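Endoglucanase A (Clostridium acetobutylicum, PDB 3IK2) probably hydrolyses internal beta-1,4-glucosidic bonds of cellulose and related glucans, as a glycoside hydrolase family 44 endoglucanase. Local coordinates at residues Pro193-Cys198 / Ser237-Ser242; Asn233-Ser238 / Gln249-Tyr254; Arg41-Asn46 / Ser176-Pro181; Glu200-Asp205 / Asp257-Asn262. All blocks are in the same frame, centred on the assembly; numbering follows the deposited sequence.

Interaction 1: Pro193-Cys198 / Ser237-Ser242; sequences PDKTKC and SSPDWS. With ACT (acetate ion), chain J.
Asp240 meets the backbone of Cys198 in the tight half of this contact. Cys198 N donates to Asp240 OD1 over 2.7 Å, with an N-H...O angle of 158°, and uses the syn lone pair of that oxygen. Asp240 CG stands between its own backbone N and carbonyl carbon (chi1 69°), which turns the carboxylate to the Cys198 backbone. The thiol is packed in as well. Cys198 SG lies 3.7 Å from Trp241 CE3 and comes to the indole obliquely. Ser238 OG sits close by, 3.0 Å from Thr196 O and 2.9 Å from Asp240 OD1.

This is the N-terminal end of helix 198-215, with Lys197 at the N-cap. Asp240 OD2 also takes the N-H of Ser199. The carboxylate therefore takes N-H groups of the first turn of the helix from a distant part of the chain, out of a type I beta turn that runs from Ser238 to Trp241. Glu200, three residues past the N-cap, takes the N-H of Lys197.

The outer half is looser and faces solvent. Lys195 runs extended beyond CG and crosses the Pro239 ring, with Lys195 CB 3.7 Å from Pro239 CD. Its end reaches toward the residue before the turn, Lys195 NZ to Ser237 O being 3.5 Å. An acetate ion, probably from the crystallisation liquor, accepts from Lys195 N; the distance from Lys195 N to the acetate O, 2.5 Å, is doubtfully short.

Interaction 2: Asn233-Ser238 / Gln249-Tyr254; sequences NDFNSS and QWFIDY
The rings of Phe235 and Phe251 form an offset stack. Their centroids are 4.5 Å apart and the planes are tilted by 16°. Phe251 CZ lies over one face of Phe235, toward its rim, while Ser238 OG sits in plane at the edge of that ring. One face of Phe251 is covered by Phe235, CB included: Phe235 CB is 3.6 Å from Phe251 CD1 and makes a CH-pi contact. Both side chains point the same way, each with CG anti to its N (chi1 167° for Phe251). The Trp250 ring carries Ile252 CB on one face and Asp253 CG at its edge. Across the contact, Asn233 CA also lies at the edge of this ring, near its plane.

Behind the stack the backbones are joined. Phe251 N donates to Asn233 O over 2.7 Å, bent at 141°, and approaches from above the carbonyl plane. The turn that brings Phe235 round is held by an Asx motif, in which Ser237 N donates to Asp234 OD2 over 3.1 Å.

Phe235 and Phe251 also rest on Val201 of helix 198-215 and on Leu226 of strand 220-226. The arrangement belongs to the segment after the fifth strand of a TIM-like barrel, where a short helix ends against the start of the outer helix 251-266.

Interaction 3: Arg41-Asn46 / Ser176-Pro181; sequences RSTGYN and SLDNEP
Thr43 and Asp178 make the direct bond of this buried contact. Thr43 OG1 donates to Asp178 OD1 over 2.7 Å, using the syn lone pair of that oxygen. The two side chains cross at about a right angle. Thr43 CG2, anti to the backbone N, rests against the carboxylate, 3.7 Å from both Asp178 OD1 and Asp178 OD2. Beside this pair, Ser42 OG touches Asn179 CB at 3.4 Å, though its hydrogen bond goes to Gly39 O.

One water fills the next place. It donates to Thr43 OG1 at 2.7 Å and accepts from Asn179 ND2 at 2.9 Å; its bond to Asn179 O is weak. Thr43 OG1 thus gives one bond and receives another.

Further out, the carboxylate is fixed from several sides. Asp178 OD1 also accepts from Trp184 NE1 and, weakly, from Asn179 N. Asp178 OD2 takes the backbone N-H groups of Ala105 and Gly106. The Asp178 carbonyl is held too: Ser176 OG donates to Asp178 O at 2.9 Å, in the carbonyl plane. On the other segment, a type I beta turn from Ser42 to Tyr45 presents Thr43.

Segment 176-181 leaves the C-terminal end of barrel strand 174-177 with the sequence Asn-Glu-Pro. In many retaining TIM-barrel glycosidases an Asn-Glu pair after the fourth strand lies in the active site, so the contact is consistent with shaping the catalytic mouth of the barrel.

Interaction 4: Glu200-Asp205 / Asp257-Asn262; sequences EVLDKD and DNMKKN
Leu202 carries the apolar part of this contact by pushing its two methyls against helix 257-262. Leu202 CD1 lies 3.4 Å from Asn258 CB, and Leu202 CD2 is 3.6 Å from the same carbon, so both methyls press on it from one side. The side chains cross at about a right angle. Leu202 CG is anti to the backbone N (chi1 171°), which sends the branch across the gap. On its other flank Leu202 CD1 meets Met259 SD at 3.9 Å. Met259 is bent at chi2 and chi3, which curls its end back toward the Asp205 turn of the facing helix.

Polar groups border this patch. Asn262 OD1 is 3.4 Å from Leu202 CD1, a plain van der Waals contact, and its hydrogen bond is with Thr206 OG1 on helix 198-215. Asp205 OD2 bonds to Tyr255 OH on helix 251-266. Asn258 ND2 bonds to Tyr254 O within its own helix.

The charged pairs stay within their own helices: Lys204 NZ to Glu200 OE2, 3.0 Å, and Lys260 with Asp264.

The segments run roughly parallel, with a signed crossing angle of -38° and axes 10.6 Å apart, on neighbouring outer helices of the TIM-like barrel.

Between the segments, then, Leu202 makes van der Waals contact with Met259 SD, Asn258 CB and Asn262 OD1; two side-chain hydrogen bonds, Asn262 to Thr206 and Asp205 to Tyr255, also join the helices.

In the fold
Interactions 1, 2 and 4 cluster on one side of the barrel. Interactions 1 and 2 have centres about 10 Å apart, and interaction 4 lies about 13 Å from interaction 2. Interaction 3 is about 17 to 20 Å from these centres. Interactions 1 and 2 share Ser237 and Ser238, and interactions 2 and 4 share helix 251-266. Along the chain, interaction 3 closes before the others open, interactions 1 and 4 alternate, and interaction 2 is nested inside interaction 4. Pro181 of interaction 3 packs on Val201, Phe235 touches both, and Pro181 O meets Thr196 OG1. The loop after the fourth barrel strand is thereby tied to helix 198-215 and, through Phe235, to helix 251-266.

Interaction 1: Pro193-Cys198 / Ser237-Ser242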
loop_
_atom_site.group_PDB
_atom_site.type_symbol
_atom_site.label_atom_id
_atom_site.label_comp_id
_atom_site.label_asym_id
_atom_site.label_seq_id
_atom_site.Cartn_x
_atom_site.Cartn_y
_atom_site.Cartn_z
ATOM N N PRO A 193 15.779 13.804 17.145
ATOM C CA PRO A 193 16.665 12.981 17.986
ATOM C C PRO A 193 15.938 12.086 19.016
ATOM O O PRO A 193 16.383 10.968 19.287
ATOM C CB PRO A 193 17.542 14.036 18.731
ATOM C CG PRO A 193 16.938 15.328 18.501
ATOM C CD PRO A 193 16.230 15.210 17.154
ATOM N N ASP A 194 14.851 12.587 19.582
ATOM C CA ASP A 194 14.152 11.893 20.650
ATOM C C ASP A 194 13.133 10.863 20.162
ATOM O O ASP A 194 12.570 10.980 19.087
ATOM C CB ASP A 194 13.430 12.885 21.558
ATOM C CG ASP A 194 14.377 13.875 22.260
ATOM O OD1 ASP A 194 15.602 13.653 22.377
ATOM O OD2 ASP A 194 13.858 14.905 22.712
ATOM N N LYS A 195 12.880 9.859 20.987
ATOM C CA LYS A 195 11.789 8.924 20.724
ATOM C C LYS A 195 10.455 9.661 20.536
ATOM O O LYS A 195 10.166 10.645 21.210
ATOM C CB LYS A 195 11.732 7.863 21.834
ATOM C CG LYS A 195 12.819 6.764 21.653
ATOM C CD LYS A 195 12.596 5.568 22.594
ATOM C CE LYS A 195 13.194 4.261 22.009
ATOM N NZ LYS A 195 13.079 3.001 22.894
ATOM N N THR A 196 9.658 9.209 19.583
ATOM C CA THR A 196 8.344 9.786 19.340
ATOM C C THR A 196 7.336 9.268 20.370
ATOM O O THR A 196 7.196 8.081 20.576
ATOM C CB THR A 196 7.847 9.427 17.927
ATOM O OG1 THR A 196 8.917 9.623 16.978
ATOM C CG2 THR A 196 6.612 10.234 17.570
ATOM N N LYS A 197 6.627 10.174 21.015
ATOM C CA LYS A 197 5.649 9.777 21.995
ATOM C C LYS A 197 4.338 9.403 21.310
ATOM O O LYS A 197 4.030 9.883 20.213
ATOM C CB LYS A 197 5.419 10.904 22.987
ATOM C CG LYS A 197 6.545 11.106 23.971
ATOM C CD LYS A 197 6.174 12.298 24.867
ATOM C CE LYS A 197 7.106 12.459 26.039
ATOM N NZ LYS A 197 8.444 12.895 25.563
ATOM N N CYS A 198 3.596 8.505 21.957
ATOM C CA CYS A 198 2.242 8.175 21.543
ATOM C C CYS A 198 1.415 9.445 21.510
ATOM O O CYS A 198 0.724 9.710 20.536
ATOM C CB CYS A 198 1.608 7.146 22.499
ATOM S SG CYS A 198 2.487 5.619 22.508
ATOM N N SER A 237 8.248 0.530 21.305
ATOM C CA SER A 237 8.634 0.800 22.693
ATOM C C SER A 237 8.649 2.299 23.026
ATOM O O SER A 237 9.630 2.850 23.522
ATOM C CB SER A 237 9.972 0.149 23.048
ATOM O OG SER A 237 10.122 -1.064 22.360
ATOM N N SER A 238 7.532 2.950 22.738
ATOM C CA SER A 238 7.385 4.359 23.025
ATOM C C SER A 238 7.515 4.598 24.533
ATOM O O SER A 238 6.937 3.841 25.327
ATOM C CB SER A 238 6.041 4.837 22.496
ATOM O OG SER A 238 5.947 6.242 22.569
ATOM N N PRO A 239 8.296 5.632 24.941
ATOM C CA PRO A 239 8.471 5.902 26.368
ATOM C C PRO A 239 7.160 6.162 27.122
ATOM O O PRO A 239 7.086 5.836 28.303
ATOM C CB PRO A 239 9.395 7.139 26.394
ATOM C CG PRO A 239 9.342 7.707 24.988
ATOM C CD PRO A 239 9.098 6.547 24.102
ATOM N N ASP A 240 6.142 6.731 26.468
ATOM C CA ASP A 240 4.871 6.982 27.147
ATOM C C ASP A 240 3.808 5.870 26.978
ATOM O O ASP A 240 2.707 5.998 27.495
ATOM C CB ASP A 240 4.290 8.350 26.749
ATOM C CG ASP A 240 3.809 8.397 25.292
ATOM O OD1 ASP A 240 4.391 7.749 24.435
ATOM O OD2 ASP A 240 2.859 9.127 24.993
ATOM N N TRP A 241 4.147 4.781 26.282
ATOM C CA TRP A 241 3.146 3.741 26.001
ATOM C C TRP A 241 2.528 3.129 27.280
ATOM O O TRP A 241 1.305 3.029 27.386
ATOM C CB TRP A 241 3.657 2.672 25.025
ATOM C CG TRP A 241 2.673 1.558 24.848
ATOM C CD1 TRP A 241 2.861 0.228 25.175
ATOM C CD2 TRP A 241 1.334 1.656 24.325
ATOM N NE1 TRP A 241 1.724 -0.487 24.876
ATOM C CE2 TRP A 241 0.780 0.356 24.350
ATOM C CE3 TRP A 241 0.545 2.724 23.847
ATOM C CZ2 TRP A 241 -0.529 0.084 23.918
ATOM C CZ3 TRP A 241 -0.753 2.458 23.431
ATOM C CH2 TRP A 241 -1.272 1.137 23.464
ATOM N N SER A 242 3.371 2.772 28.249
ATOM C CA SER A 242 2.901 2.236 29.539
ATOM C C SER A 242 1.835 3.075 30.215
ATOM O O SER A 242 0.842 2.551 30.688
ATOM C CB SER A 242 4.068 2.024 30.507
ATOM O OG SER A 242 4.634 0.748 30.233
HETATM C C ACT J . 14.493 9.981 24.064
HETATM O O ACT J . 14.405 9.577 22.895
HETATM O OXT ACT J . 15.670 10.084 24.470
HETATM C CH3 ACT J . 13.279 10.315 24.890
#

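Interaction 2: Asn233-Ser238 / Gln249-Tyr254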
loop_
_atom_site.group_PDB
_atom_site.type_symbol
_atom_site.label_atom_id
_atom_site.label_comp_id
_atom_site.label_asym_id
_atom_site.label_seq_id
_atom_site.Cartn_x
_atom_site.Cartn_y
_atom_site.Cartn_z
ATOM N N ASN A 233 2.148 -2.304 17.799
ATOM C CA ASN A 233 2.028 -3.021 19.060
ATOM C C ASN A 233 2.121 -2.005 20.196
ATOM O O ASN A 233 1.113 -1.699 20.853
ATOM C CB ASN A 233 3.107 -4.138 19.091
ATOM C CG ASN A 233 3.125 -4.968 20.391
ATOM O OD1 ASN A 233 4.101 -5.701 20.651
ATOM N ND2 ASN A 233 2.080 -4.869 21.186
ATOM N N ASP A 234 3.307 -1.430 20.377
ATOM C CA ASP A 234 3.547 -0.485 21.461
ATOM C C ASP A 234 4.245 0.780 20.970
ATOM O O ASP A 234 4.979 1.444 21.710
ATOM C CB ASP A 234 4.308 -1.167 22.616
ATOM C CG ASP A 234 5.658 -1.745 22.208
ATOM O OD1 ASP A 234 6.327 -2.329 23.077
ATOM O OD2 ASP A 234 6.076 -1.649 21.036
ATOM N N PHE A 235 3.951 1.136 19.715
ATOM C CA PHE A 235 4.569 2.291 19.027
ATOM C C PHE A 235 6.096 2.271 19.136
ATOM O O PHE A 235 6.739 3.298 19.428
ATOM C CB PHE A 235 3.946 3.614 19.485
ATOM C CG PHE A 235 4.151 4.768 18.507
ATOM C CD1 PHE A 235 3.885 4.612 17.141
ATOM C CD2 PHE A 235 4.613 5.995 18.959
ATOM C CE1 PHE A 235 4.050 5.685 16.235
ATOM C CE2 PHE A 235 4.806 7.069 18.062
ATOM C CZ PHE A 235 4.533 6.907 16.703
ATOM N N ASN A 236 6.663 1.079 18.882
ATOM C CA ASN A 236 8.116 0.836 18.883
ATOM C C ASN A 236 8.759 1.175 20.255
ATOM O O ASN A 236 9.676 2.017 20.352
ATOM C CB ASN A 236 8.768 1.630 17.732
ATOM C CG ASN A 236 10.174 1.142 17.386
ATOM O OD1 ASN A 236 10.492 -0.027 17.562
ATOM N ND2 ASN A 236 11.007 2.036 16.861
ATOM N N SER A 237 8.248 0.530 21.305
ATOM C CA SER A 237 8.634 0.800 22.693
ATOM C C SER A 237 8.649 2.299 23.026
ATOM O O SER A 237 9.630 2.850 23.522
ATOM C CB SER A 237 9.972 0.149 23.048
ATOM O OG SER A 237 10.122 -1.064 22.360
ATOM N N SER A 238 7.532 2.950 22.738
ATOM C CA SER A 238 7.385 4.359 23.025
ATOM C C SER A 238 7.515 4.598 24.533
ATOM O O SER A 238 6.937 3.841 25.327
ATOM C CB SER A 238 6.041 4.837 22.496
ATOM O OG SER A 238 5.947 6.242 22.569
ATOM N N GLN A 249 -5.235 -3.327 23.946
ATOM C CA GLN A 249 -4.383 -4.417 23.488
ATOM C C GLN A 249 -3.112 -3.907 22.823
ATOM O O GLN A 249 -2.036 -4.456 23.056
ATOM C CB GLN A 249 -5.114 -5.354 22.524
ATOM C CG GLN A 249 -4.223 -6.428 21.930
ATOM C CD GLN A 249 -3.745 -7.438 22.976
ATOM O OE1 GLN A 249 -4.483 -8.339 23.332
ATOM N NE2 GLN A 249 -2.508 -7.305 23.441
ATOM N N TRP A 250 -3.233 -2.866 21.998
ATOM C CA TRP A 250 -2.072 -2.367 21.256
ATOM C C TRP A 250 -2.233 -0.916 20.859
ATOM O O TRP A 250 -3.277 -0.310 21.126
ATOM C CB TRP A 250 -1.717 -3.268 20.044
ATOM C CG TRP A 250 -2.775 -3.451 18.956
ATOM C CD1 TRP A 250 -4.109 -3.138 19.033
ATOM C CD2 TRP A 250 -2.588 -4.067 17.670
ATOM N NE1 TRP A 250 -4.744 -3.471 17.854
ATOM C CE2 TRP A 250 -3.844 -4.057 17.009
ATOM C CE3 TRP A 250 -1.477 -4.624 17.003
ATOM C CZ2 TRP A 250 -4.029 -4.598 15.712
ATOM C CZ3 TRP A 250 -1.668 -5.152 15.698
ATOM C CH2 TRP A 250 -2.931 -5.124 15.078
ATOM N N PHE A 251 -1.179 -0.345 20.269
ATOM C CA PHE A 251 -1.169 1.079 19.944
ATOM C C PHE A 251 -2.238 1.419 18.910
ATOM O O PHE A 251 -2.769 2.496 18.939
ATOM C CB PHE A 251 0.247 1.562 19.514
ATOM C CG PHE A 251 0.256 2.942 18.878
ATOM C CD1 PHE A 251 0.350 4.089 19.665
ATOM C CD2 PHE A 251 0.131 3.092 17.487
ATOM C CE1 PHE A 251 0.344 5.380 19.063
ATOM C CE2 PHE A 251 0.108 4.382 16.896
ATOM C CZ PHE A 251 0.215 5.507 17.676
ATOM N N ILE A 252 -2.552 0.496 17.998
ATOM C CA ILE A 252 -3.627 0.694 17.005
ATOM C C ILE A 252 -4.985 1.088 17.607
ATOM O O ILE A 252 -5.660 1.986 17.084
ATOM C CB ILE A 252 -3.704 -0.510 15.954
ATOM C CG1 ILE A 252 -2.575 -0.357 14.899
ATOM C CG2 ILE A 252 -5.117 -0.612 15.308
ATOM C CD1 ILE A 252 -2.369 -1.520 13.933
ATOM N N ASP A 253 -5.371 0.430 18.708
ATOM C CA ASP A 253 -6.588 0.759 19.489
ATOM C C ASP A 253 -6.510 2.169 20.112
ATOM O O ASP A 253 -7.417 2.948 19.998
ATOM C CB ASP A 253 -6.790 -0.266 20.632
ATOM C CG ASP A 253 -7.117 -1.666 20.120
ATOM O OD1 ASP A 253 -7.491 -1.805 18.936
ATOM O OD2 ASP A 253 -6.999 -2.634 20.914
ATOM N N TYR A 254 -5.406 2.464 20.778
ATOM C CA TYR A 254 -5.144 3.786 21.310
ATOM C C TYR A 254 -5.299 4.819 20.215
ATOM O O TYR A 254 -5.945 5.857 20.426
ATOM C CB TYR A 254 -3.738 3.862 21.900
ATOM C CG TYR A 254 -3.246 5.284 22.219
ATOM C CD1 TYR A 254 -3.585 5.925 23.409
ATOM C CD2 TYR A 254 -2.427 5.975 21.312
ATOM C CE1 TYR A 254 -3.121 7.252 23.674
ATOM C CE2 TYR A 254 -1.957 7.249 21.573
ATOM C CZ TYR A 254 -2.299 7.878 22.750
ATOM O OH TYR A 254 -1.804 9.135 22.957
#

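Interaction 3: Arg41-Asn46 / Ser176-Pro181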
loop_
_atom_site.group_PDB
_atom_site.type_symbol
_atom_site.label_atom_id
_atom_site.label_comp_id
_atom_site.label_asym_id
_atom_site.label_seq_id
_atom_site.Cartn_x
_atom_site.Cartn_y
_atom_site.Cartn_z
ATOM N N ARG A 41 12.034 9.743 2.576
ATOM C CA ARG A 41 12.466 11.023 1.997
ATOM C C ARG A 41 11.446 12.111 2.189
ATOM O O ARG A 41 11.781 13.291 2.074
ATOM C CB ARG A 41 12.785 10.873 0.505
ATOM C CG ARG A 41 14.219 10.352 0.195
ATOM C CD ARG A 41 15.214 11.518 0.370
ATOM N NE ARG A 41 16.604 11.223 -0.017
ATOM C CZ ARG A 41 17.532 12.168 -0.259
ATOM N NH1 ARG A 41 17.241 13.466 -0.169
ATOM N NH2 ARG A 41 18.754 11.821 -0.616
ATOM N N SER A 42 10.204 11.719 2.493
ATOM C CA SER A 42 9.093 12.652 2.699
ATOM C C SER A 42 9.273 13.499 3.937
ATOM O O SER A 42 8.900 14.672 3.942
ATOM C CB SER A 42 7.728 11.911 2.749
ATOM O OG SER A 42 7.577 11.120 3.934
ATOM N N THR A 43 9.859 12.929 4.988
ATOM C CA THR A 43 9.823 13.578 6.319
ATOM C C THR A 43 10.479 14.956 6.304
ATOM O O THR A 43 9.964 15.929 6.900
ATOM C CB THR A 43 10.492 12.699 7.380
ATOM O OG1 THR A 43 9.804 11.449 7.462
ATOM C CG2 THR A 43 10.501 13.385 8.756
ATOM N N GLY A 44 11.626 15.041 5.634
ATOM C CA GLY A 44 12.362 16.288 5.574
ATOM C C GLY A 44 12.340 16.983 4.223
ATOM O O GLY A 44 13.171 17.884 3.977
ATOM N N TYR A 45 11.403 16.575 3.356
ATOM C CA TYR A 45 11.123 17.283 2.100
ATOM C C TYR A 45 10.566 18.694 2.325
ATOM O O TYR A 45 9.538 18.895 3.001
ATOM C CB TYR A 45 10.173 16.490 1.184
ATOM C CG TYR A 45 9.680 17.270 -0.016
ATOM C CD1 TYR A 45 10.481 17.436 -1.148
ATOM C CD2 TYR A 45 8.421 17.856 -0.013
ATOM C CE1 TYR A 45 10.027 18.174 -2.239
ATOM C CE2 TYR A 45 7.944 18.577 -1.109
ATOM C CZ TYR A 45 8.747 18.733 -2.214
ATOM O OH TYR A 45 8.288 19.474 -3.294
ATOM N N ASN A 46 11.236 19.641 1.687
ATOM C CA ASN A 46 10.919 21.043 1.753
ATOM C C ASN A 46 10.201 21.441 0.475
ATOM O O ASN A 46 10.814 21.404 -0.590
ATOM C CB ASN A 46 12.246 21.798 1.886
ATOM C CG ASN A 46 12.067 23.298 2.034
ATOM O OD1 ASN A 46 11.084 23.874 1.573
ATOM N ND2 ASN A 46 13.026 23.940 2.701
ATOM N N SER A 176 -0.825 11.851 3.112
ATOM C CA SER A 176 -0.221 11.045 4.168
ATOM C C SER A 176 0.311 11.977 5.256
ATOM O O SER A 176 0.919 13.031 4.958
ATOM C CB SER A 176 0.906 10.139 3.641
ATOM O OG SER A 176 1.452 9.326 4.694
ATOM N N LEU A 177 0.051 11.598 6.501
ATOM C CA LEU A 177 0.521 12.336 7.687
ATOM C C LEU A 177 1.985 11.917 7.954
ATOM O O LEU A 177 2.265 11.087 8.845
ATOM C CB LEU A 177 -0.402 12.049 8.880
ATOM C CG LEU A 177 -1.786 12.750 9.066
ATOM C CD1 LEU A 177 -2.301 13.644 7.902
ATOM C CD2 LEU A 177 -2.872 11.806 9.558
ATOM N N ASP A 178 2.912 12.495 7.170
ATOM C CA ASP A 178 4.334 12.126 7.230
ATOM C C ASP A 178 4.547 10.622 6.964
ATOM O O ASP A 178 3.822 10.015 6.178
ATOM C CB ASP A 178 4.983 12.590 8.567
ATOM C CG ASP A 178 6.481 12.831 8.447
ATOM O OD1 ASP A 178 7.231 11.839 8.241
ATOM O OD2 ASP A 178 6.907 14.011 8.578
ATOM N N ASN A 179 5.501 10.021 7.670
ATOM C CA ASN A 179 5.912 8.660 7.378
ATOM C C ASN A 179 6.615 8.006 8.544
ATOM O O ASN A 179 7.525 8.588 9.100
ATOM C CB ASN A 179 6.855 8.663 6.174
ATOM C CG ASN A 179 7.320 7.276 5.801
ATOM O OD1 ASN A 179 6.548 6.486 5.281
ATOM N ND2 ASN A 179 8.593 6.979 6.060
ATOM N N GLU A 180 6.216 6.793 8.894
ATOM C CA GLU A 180 6.914 6.019 9.954
ATOM C C GLU A 180 7.441 6.829 11.151
ATOM O O GLU A 180 8.642 6.817 11.444
ATOM C CB GLU A 180 8.011 5.142 9.356
ATOM C CG GLU A 180 7.458 4.193 8.302
ATOM C CD GLU A 180 8.479 3.296 7.739
ATOM O OE1 GLU A 180 9.676 3.428 8.114
ATOM O OE2 GLU A 180 8.097 2.448 6.904
ATOM N N PRO A 181 6.517 7.487 11.875
ATOM C CA PRO A 181 6.827 8.419 12.959
ATOM C C PRO A 181 7.612 7.819 14.151
ATOM O O PRO A 181 8.451 8.522 14.743
ATOM C CB PRO A 181 5.442 8.928 13.384
ATOM C CG PRO A 181 4.517 7.868 12.951
ATOM C CD PRO A 181 5.060 7.343 11.682
HETATM O O HOH W 1 10.389 8.847 7.441
#

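Interaction 4: Glu200-Asp205 / Asp257-Asn262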
loop_
_atom_site.group_PDB
_atom_site.type_symbol
_atom_site.label_atom_id
_atom_site.label_comp_id
_atom_site.label_asym_id
_atom_site.label_seq_id
_atom_site.Cartn_x
_atom_site.Cartn_y
_atom_site.Cartn_z
ATOM N N GLU A 200 2.535 12.516 21.179
ATOM C CA GLU A 200 3.075 13.352 20.114
ATOM C C GLU A 200 2.510 12.965 18.731
ATOM O O GLU A 200 1.995 13.816 17.999
ATOM C CB GLU A 200 4.609 13.309 20.117
ATOM C CG GLU A 200 5.233 13.922 18.851
ATOM C CD GLU A 200 6.764 13.786 18.790
ATOM O OE1 GLU A 200 7.344 13.072 19.632
ATOM O OE2 GLU A 200 7.376 14.390 17.885
ATOM N N VAL A 201 2.585 11.679 18.389
ATOM C CA VAL A 201 2.043 11.214 17.101
ATOM C C VAL A 201 0.539 11.525 16.928
ATOM O O VAL A 201 0.104 11.977 15.855
ATOM C CB VAL A 201 2.344 9.710 16.807
ATOM C CG1 VAL A 201 1.488 8.788 17.606
ATOM C CG2 VAL A 201 2.148 9.410 15.316
ATOM N N LEU A 202 -0.237 11.253 17.977
ATOM C CA LEU A 202 -1.663 11.539 18.006
ATOM C C LEU A 202 -1.913 13.034 17.709
ATOM O O LEU A 202 -2.724 13.381 16.863
ATOM C CB LEU A 202 -2.227 11.169 19.389
ATOM C CG LEU A 202 -3.665 11.571 19.718
ATOM C CD1 LEU A 202 -4.677 10.918 18.738
ATOM C CD2 LEU A 202 -4.019 11.249 21.183
ATOM N N ASP A 203 -1.183 13.892 18.423
ATOM C CA ASP A 203 -1.334 15.349 18.335
ATOM C C ASP A 203 -0.943 15.881 16.956
ATOM O O ASP A 203 -1.685 16.656 16.351
ATOM C CB ASP A 203 -0.501 16.022 19.436
ATOM C CG ASP A 203 -0.388 17.521 19.254
ATOM O OD1 ASP A 203 0.748 18.022 19.135
ATOM O OD2 ASP A 203 -1.432 18.208 19.223
ATOM N N LYS A 204 0.206 15.441 16.462
ATOM C CA LYS A 204 0.680 15.858 15.139
ATOM C C LYS A 204 -0.203 15.337 14.019
ATOM O O LYS A 204 -0.557 16.078 13.110
ATOM C CB LYS A 204 2.122 15.413 14.933
ATOM C CG LYS A 204 3.132 16.426 15.464
ATOM C CD LYS A 204 4.520 15.833 15.456
ATOM C CE LYS A 204 5.572 16.915 15.734
ATOM N NZ LYS A 204 6.935 16.340 15.625
ATOM N N ASP A 205 -0.591 14.066 14.096
ATOM C CA ASP A 205 -1.557 13.528 13.150
ATOM C C ASP A 205 -2.853 14.301 13.189
ATOM O O ASP A 205 -3.473 14.529 12.152
ATOM C CB ASP A 205 -1.826 12.039 13.403
ATOM C CG ASP A 205 -0.777 11.167 12.795
ATOM O OD1 ASP A 205 0.313 11.700 12.480
ATOM O OD2 ASP A 205 -1.024 9.956 12.644
ATOM N N ASP A 257 -9.084 4.935 18.725
ATOM C CA ASP A 257 -9.954 5.498 19.740
ATOM C C ASP A 257 -9.745 7.014 19.865
ATOM O O ASP A 257 -10.708 7.796 19.901
ATOM C CB ASP A 257 -9.716 4.796 21.087
ATOM C CG ASP A 257 -10.846 5.065 22.095
ATOM O OD1 ASP A 257 -11.995 5.354 21.688
ATOM O OD2 ASP A 257 -10.571 5.002 23.310
ATOM N N ASN A 258 -8.485 7.438 19.900
ATOM C CA ASN A 258 -8.210 8.862 20.106
ATOM C C ASN A 258 -8.475 9.742 18.878
ATOM O O ASN A 258 -8.912 10.891 19.008
ATOM C CB ASN A 258 -6.812 9.045 20.687
ATOM C CG ASN A 258 -6.790 8.807 22.212
ATOM O OD1 ASN A 258 -7.161 9.694 22.986
ATOM N ND2 ASN A 258 -6.351 7.617 22.636
ATOM N N MET A 259 -8.271 9.178 17.691
ATOM C CA MET A 259 -8.611 9.878 16.463
ATOM C C MET A 259 -10.120 10.005 16.332
ATOM O O MET A 259 -10.608 10.974 15.808
ATOM C CB MET A 259 -8.037 9.161 15.228
ATOM C CG MET A 259 -6.524 9.261 15.120
ATOM S SD MET A 259 -5.867 10.932 15.042
ATOM C CE MET A 259 -6.608 11.642 13.550
ATOM N N LYS A 260 -10.835 8.985 16.781
ATOM C CA LYS A 260 -12.272 9.036 16.850
ATOM C C LYS A 260 -12.699 10.159 17.804
ATOM O O LYS A 260 -13.465 11.033 17.424
ATOM C CB LYS A 260 -12.784 7.673 17.328
ATOM C CG LYS A 260 -14.178 7.312 16.869
ATOM C CD LYS A 260 -15.204 7.720 17.857
ATOM C CE LYS A 260 -16.601 7.463 17.324
ATOM N NZ LYS A 260 -17.580 7.894 18.359
ATOM N N LYS A 261 -12.178 10.132 19.034
ATOM C CA LYS A 261 -12.461 11.165 20.052
ATOM C C LYS A 261 -12.111 12.580 19.531
ATOM O O LYS A 261 -12.912 13.513 19.666
ATOM C CB LYS A 261 -11.729 10.810 21.363
ATOM C CG LYS A 261 -11.627 11.915 22.438
ATOM C CD LYS A 261 -10.906 11.369 23.714
ATOM C CE LYS A 261 -10.639 12.407 24.825
ATOM N NZ LYS A 261 -9.413 13.265 24.647
ATOM N N ASN A 262 -10.938 12.702 18.901
ATOM C CA ASN A 262 -10.478 13.955 18.286
ATOM C C ASN A 262 -11.335 14.397 17.108
ATOM O O ASN A 262 -11.612 15.583 16.950
ATOM C CB ASN A 262 -9.011 13.863 17.827
ATOM C CG ASN A 262 -8.018 13.794 18.990
ATOM O OD1 ASN A 262 -6.802 13.605 18.770
ATOM N ND2 ASN A 262 -8.515 13.919 20.218
#